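Peroxisomal catalase A (PDB 1A4E) breaks down hydrogen peroxide to water and oxygen at a heme group, probably protecting the cell from peroxide made by peroxisomal oxidases. Local coordinates at residues D74-S82 with T321-S329. Sequence-based numbering, arbitrary orientation.
Sequences DICGSAMFS and TTVPYQEAS
The backbones come nearest at Ser78 and Tyr325, with CA atoms 5.6 Å apart, where a loop meets the type II beta turn from Val323 to Gln326. Ser78 OG donates to Pro324 O at 2.7 Å, lying in the carbonyl plane. The same hydroxyl accepts from Gln326 NE2 at 3.1 Å, a nearly straight bond (166°) in the amide plane. Ser78 OG stands anti to its carbonyl carbon (chi1 -57°), within range of both partners. With an alanine here, Pro324 O and Gln326 NE2 would probably both lose this hydroxyl as their partner. Gln326 CG rests on Cys76 SG, and from there the extended chain carries NE2 to within 3.5 Å of Phe81 CE2.

The contact lies at the edge of the catalase beta-barrel. The loop links strands 59-68 and 87-95, and the turn leads into strand 326-328, which pairs with strand 203-206. Ser206 makes backbone hydrogen bonds with both Gly77 and Tyr325.

The Tyr325 ring lies over Gly77, whose CA makes a CH-pi contact 4.1 Å from the ring centroid. Cys76 SG packs against Tyr325 CB and accepts a nearly straight N-H to sulfur hydrogen bond from Ser78 N (3.6 Å). Pro324, within the turn, packs on Pro15 of a second subunit.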
loop_
_atom_site.group_PDB
_atom_site.type_symbol
_atom_site.label_atom_id
_atom_site.label_comp_id
_atom_site.label_asym_id
_atom_site.label_seq_id
_atom_site.Cartn_x
_atom_site.Cartn_y
_atom_site.Cartn_z
ATOM N N ASP B 74 -45.041 -2.962 -9.391
ATOM C CA ASP B 74 -45.663 -1.640 -9.443
ATOM C C ASP B 74 -44.878 -0.622 -8.619
ATOM O O ASP B 74 -45.015 0.586 -8.801
ATOM C CB ASP B 74 -47.109 -1.712 -8.919
ATOM C CG ASP B 74 -47.271 -2.316 -7.525
ATOM O OD1 ASP B 74 -46.950 -3.492 -7.344
ATOM O OD2 ASP B 74 -47.708 -1.608 -6.626
ATOM N N ILE B 75 -44.062 -1.104 -7.678
ATOM C CA ILE B 75 -43.210 -0.226 -6.885
ATOM C C ILE B 75 -41.786 -0.174 -7.464
ATOM O O ILE B 75 -41.209 0.901 -7.624
ATOM C CB ILE B 75 -43.182 -0.729 -5.406
ATOM C CG1 ILE B 75 -44.594 -0.834 -4.827
ATOM C CG2 ILE B 75 -42.325 0.223 -4.576
ATOM C CD1 ILE B 75 -45.405 0.481 -4.727
ATOM N N CYS B 76 -41.196 -1.318 -7.821
ATOM C CA CYS B 76 -39.814 -1.376 -8.273
ATOM C C CYS B 76 -39.648 -2.240 -9.499
ATOM O O CYS B 76 -40.049 -3.403 -9.505
ATOM C CB CYS B 76 -38.947 -1.930 -7.159
ATOM S SG CYS B 76 -37.192 -1.826 -7.558
ATOM N N GLY B 77 -39.023 -1.663 -10.528
ATOM C CA GLY B 77 -38.797 -2.338 -11.795
ATOM C C GLY B 77 -37.506 -3.150 -11.873
ATOM O O GLY B 77 -37.198 -3.639 -12.960
ATOM N N SER B 78 -36.725 -3.316 -10.784
ATOM C CA SER B 78 -35.486 -4.095 -10.795
ATOM C C SER B 78 -35.736 -5.545 -11.171
ATOM O O SER B 78 -36.699 -6.163 -10.710
ATOM C CB SER B 78 -34.814 -4.084 -9.431
ATOM O OG SER B 78 -34.560 -2.749 -9.034
ATOM N N ALA B 79 -34.854 -6.091 -12.012
ATOM C CA ALA B 79 -34.974 -7.460 -12.498
ATOM C C ALA B 79 -35.019 -8.538 -11.426
ATOM O O ALA B 79 -35.702 -9.540 -11.616
ATOM C CB ALA B 79 -33.817 -7.789 -13.422
ATOM N N MET B 80 -34.367 -8.346 -10.271
ATOM C CA MET B 80 -34.405 -9.352 -9.222
ATOM C C MET B 80 -35.804 -9.549 -8.649
ATOM O O MET B 80 -36.100 -10.599 -8.090
ATOM C CB MET B 80 -33.437 -8.972 -8.101
ATOM C CG MET B 80 -33.761 -7.733 -7.292
ATOM S SD MET B 80 -32.574 -7.459 -5.955
ATOM C CE MET B 80 -32.891 -8.815 -4.865
ATOM N N PHE B 81 -36.680 -8.553 -8.819
ATOM C CA PHE B 81 -38.055 -8.612 -8.351
ATOM C C PHE B 81 -39.053 -8.953 -9.458
ATOM O O PHE B 81 -40.230 -9.110 -9.162
ATOM C CB PHE B 81 -38.472 -7.271 -7.749
ATOM C CG PHE B 81 -37.668 -6.794 -6.554
ATOM C CD1 PHE B 81 -37.418 -7.645 -5.474
ATOM C CD2 PHE B 81 -37.202 -5.482 -6.529
ATOM C CE1 PHE B 81 -36.702 -7.175 -4.369
ATOM C CE2 PHE B 81 -36.489 -5.021 -5.421
ATOM C CZ PHE B 81 -36.239 -5.865 -4.341
ATOM N N SER B 82 -38.644 -9.140 -10.719
ATOM C CA SER B 82 -39.580 -9.288 -11.827
ATOM C C SER B 82 -40.561 -10.448 -11.880
ATOM O O SER B 82 -41.602 -10.293 -12.516
ATOM C CB SER B 82 -38.807 -9.284 -13.136
ATOM O OG SER B 82 -37.918 -10.383 -13.223
ATOM N N THR B 321 -23.424 0.476 -4.526
ATOM C CA THR B 321 -23.589 -0.710 -5.353
ATOM C C THR B 321 -25.090 -0.967 -5.360
ATOM O O THR B 321 -25.669 -1.563 -4.452
ATOM C CB THR B 321 -22.831 -1.905 -4.736
ATOM O OG1 THR B 321 -21.476 -1.510 -4.663
ATOM C CG2 THR B 321 -22.938 -3.185 -5.539
ATOM N N THR B 322 -25.723 -0.470 -6.415
ATOM C CA THR B 322 -27.160 -0.563 -6.541
ATOM C C THR B 322 -27.544 -0.881 -7.967
ATOM O O THR B 322 -26.832 -0.530 -8.897
ATOM C CB THR B 322 -27.786 0.774 -6.084
ATOM O OG1 THR B 322 -29.189 0.566 -6.145
ATOM C CG2 THR B 322 -27.376 1.978 -6.920
ATOM N N VAL B 323 -28.673 -1.561 -8.139
ATOM C CA VAL B 323 -29.156 -1.887 -9.473
ATOM C C VAL B 323 -30.106 -0.805 -9.983
ATOM O O VAL B 323 -30.574 0.025 -9.193
ATOM C CB VAL B 323 -29.872 -3.266 -9.455
ATOM C CG1 VAL B 323 -28.821 -4.329 -9.154
ATOM C CG2 VAL B 323 -31.016 -3.291 -8.448
ATOM N N PRO B 324 -30.416 -0.739 -11.289
ATOM C CA PRO B 324 -31.464 0.114 -11.831
ATOM C C PRO B 324 -32.786 0.013 -11.086
ATOM O O PRO B 324 -33.158 -1.060 -10.605
ATOM C CB PRO B 324 -31.560 -0.301 -13.286
ATOM C CG PRO B 324 -30.682 -1.512 -13.445
ATOM C CD PRO B 324 -29.632 -1.307 -12.377
ATOM N N TYR B 325 -33.452 1.177 -11.004
ATOM C CA TYR B 325 -34.735 1.419 -10.337
ATOM C C TYR B 325 -34.656 1.501 -8.817
ATOM O O TYR B 325 -35.682 1.673 -8.159
ATOM C CB TYR B 325 -35.784 0.343 -10.722
ATOM C CG TYR B 325 -36.036 0.286 -12.228
ATOM C CD1 TYR B 325 -36.803 1.266 -12.866
ATOM C CD2 TYR B 325 -35.450 -0.734 -12.981
ATOM C CE1 TYR B 325 -36.979 1.222 -14.251
ATOM C CE2 TYR B 325 -35.624 -0.785 -14.360
ATOM C CZ TYR B 325 -36.388 0.194 -14.985
ATOM O OH TYR B 325 -36.525 0.146 -16.351
ATOM N N GLN B 326 -33.450 1.380 -8.237
ATOM C CA GLN B 326 -33.239 1.563 -6.809
ATOM C C GLN B 326 -32.155 2.611 -6.638
ATOM O O GLN B 326 -31.018 2.461 -7.081
ATOM C CB GLN B 326 -32.788 0.285 -6.139
ATOM C CG GLN B 326 -33.877 -0.755 -6.106
ATOM C CD GLN B 326 -33.452 -2.045 -5.435
ATOM O OE1 GLN B 326 -32.960 -2.062 -4.315
ATOM N NE2 GLN B 326 -33.651 -3.175 -6.097
ATOM N N GLU B 327 -32.561 3.722 -6.031
ATOM C CA GLU B 327 -31.684 4.857 -5.813
ATOM C C GLU B 327 -31.745 5.359 -4.378
ATOM O O GLU B 327 -32.623 4.982 -3.605
ATOM C CB GLU B 327 -32.068 5.981 -6.777
ATOM C CG GLU B 327 -31.490 5.847 -8.182
ATOM C CD GLU B 327 -29.969 5.997 -8.252
ATOM O OE1 GLU B 327 -29.457 7.059 -7.917
ATOM O OE2 GLU B 327 -29.277 5.063 -8.649
ATOM N N ALA B 328 -30.768 6.186 -4.003
ATOM C CA ALA B 328 -30.710 6.752 -2.668
ATOM C C ALA B 328 -31.510 8.045 -2.579
ATOM O O ALA B 328 -31.722 8.725 -3.589
ATOM C CB ALA B 328 -29.274 7.058 -2.306
ATOM N N SER B 329 -31.995 8.384 -1.382
ATOM C CA SER B 329 -32.695 9.648 -1.187
ATOM C C SER B 329 -31.717 10.729 -0.739
ATOM O O SER B 329 -30.535 10.453 -0.524
ATOM C CB SER B 329 -33.788 9.508 -0.131
ATOM O OG SER B 329 -33.257 9.359 1.180
#